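Local atomic coordinates of xylulose kinase (Escherichia coli, PDB entry 2ITM), a protein that catalyses the ATP-dependent phosphorylation of D-xylulose to D-xylulose 5-phosphate and belongs to the FGGY family of carbohydrate kinases. Residues G210-E215 against W220-V225. Residues are numbered along the deposited sequence; the frame is centred on the assembly and turned at random.
Sequences GALLPE and WGMATV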
# COMPACT_ATOMS: atom_id res chain seq x y z
N GLY A 210 47.58 23.57 12.39
CA GLY A 210 47.72 24.94 12.82
C GLY A 210 47.21 25.14 14.22
O GLY A 210 47.15 24.20 15.01
N ALA A 211 46.84 26.38 14.52
CA ALA A 211 46.34 26.74 15.82
C ALA A 211 45.25 27.80 15.68
O ALA A 211 45.16 28.46 14.67
CB ALA A 211 47.44 27.25 16.68
N LEU A 212 44.42 27.93 16.71
CA LEU A 212 43.48 29.03 16.76
C LEU A 212 44.19 30.35 16.62
O LEU A 212 45.20 30.60 17.26
CB LEU A 212 42.67 29.02 18.05
CG LEU A 212 41.91 27.78 18.47
CD1 LEU A 212 41.15 28.06 19.73
CD2 LEU A 212 41.00 27.27 17.39
N LEU A 213 43.63 31.21 15.79
CA LEU A 213 43.95 32.62 15.79
C LEU A 213 43.69 33.25 17.15
O LEU A 213 42.69 33.00 17.78
CB LEU A 213 43.17 33.34 14.70
CG LEU A 213 43.33 32.78 13.29
CD1 LEU A 213 42.15 33.09 12.47
CD2 LEU A 213 44.60 33.28 12.68
N PRO A 214 44.63 34.09 17.57
CA PRO A 214 44.48 34.94 18.76
C PRO A 214 43.10 35.55 18.93
O PRO A 214 42.52 35.44 19.99
CB PRO A 214 45.53 36.01 18.51
CG PRO A 214 46.55 35.33 17.74
CD PRO A 214 45.81 34.47 16.78
N GLU A 215 42.58 36.19 17.90
CA GLU A 215 41.28 36.81 18.00
C GLU A 215 40.21 35.78 18.31
O GLU A 215 39.33 36.01 19.12
CB GLU A 215 40.93 37.58 16.73
CG GLU A 215 41.90 38.70 16.39
CD GLU A 215 43.16 38.22 15.70
OE1 GLU A 215 43.16 37.09 15.21
OE2 GLU A 215 44.16 38.98 15.67
N TRP A 220 36.76 33.02 22.54
CA TRP A 220 36.21 31.75 23.00
C TRP A 220 36.71 31.40 24.39
O TRP A 220 36.34 30.39 24.95
CB TRP A 220 36.55 30.63 22.01
CG TRP A 220 35.74 30.62 20.74
CD1 TRP A 220 34.68 31.41 20.43
CD2 TRP A 220 35.93 29.76 19.62
NE1 TRP A 220 34.20 31.10 19.19
CE2 TRP A 220 34.96 30.09 18.66
CE3 TRP A 220 36.84 28.75 19.32
CZ2 TRP A 220 34.87 29.44 17.45
CZ3 TRP A 220 36.74 28.11 18.12
CH2 TRP A 220 35.76 28.45 17.20
N GLY A 221 37.56 32.25 24.94
CA GLY A 221 38.10 32.06 26.27
C GLY A 221 39.05 30.89 26.33
O GLY A 221 38.98 30.07 27.24
N MET A 222 39.93 30.80 25.35
CA MET A 222 40.92 29.75 25.35
C MET A 222 42.28 30.19 24.84
O MET A 222 42.43 31.26 24.29
CB MET A 222 40.40 28.49 24.65
CG MET A 222 39.94 28.66 23.23
SD MET A 222 38.66 27.49 22.75
CE MET A 222 39.62 26.00 22.77
N ALA A 223 43.27 29.33 25.04
CA ALA A 223 44.60 29.50 24.46
C ALA A 223 44.62 29.30 22.95
O ALA A 223 43.72 28.68 22.41
CB ALA A 223 45.58 28.57 25.13
N THR A 224 45.63 29.83 22.28
CA THR A 224 45.82 29.59 20.85
C THR A 224 46.16 28.14 20.59
O THR A 224 47.24 27.81 20.15
CB THR A 224 46.91 30.50 20.26
OG1 THR A 224 48.13 30.33 20.97
CG2 THR A 224 46.57 31.94 20.44
N VAL A 225 45.19 27.28 20.88
CA VAL A 225 45.37 25.85 20.96
C VAL A 225 45.58 25.21 19.59
O VAL A 225 45.06 25.69 18.60
CB VAL A 225 44.15 25.23 21.66
CG1 VAL A 225 43.47 24.20 20.81
CG2 VAL A 225 44.48 24.73 23.04
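Leu212 reaches across to Met222 and Trp220, and its methyl CD1 makes most of the tight side of this contact. With Leu212 CG anti to the carbonyl carbon (chi1 -54°) and the chain then extended, Leu212 CD1 comes 3.8 Å from Met222 CG, the side chains crossing at roughly a right angle. The bend at chi3 brings CE of the flexible Met222 back to Leu212 CD1, which SD also meets, while Leu212 CD1 approaches the Trp220 ring obliquely, 4.4 Å from CE3. Both partners also pack on Met56 of helix 45-62, and Asp53 OD2 accepts the indole N-H of Trp220. Cut back to an alanine, Leu212 would probably leave a gap beside Met222 and the indole, both freer to shift. Beside this apolar patch, Leu212 N donates to Val225 O (3.0 Å, 160° at the hydrogen), which Ala211 CA also approaches at 3.2 Å. The solvent side is looser: Thr224, centre of an inverse gamma turn, rests CB 3.5 Å from Leu212 O, and its CG2 lies 4.0 Å from Pro214 CA in helix 214-220. Gly221, at positive phi, ends that helix in a Schellman motif, completing a strand-helix-strand connection between antiparallel neighbours 208-211 and 226-232 at the sheet edge of the actin-like FGGY N-terminal domain.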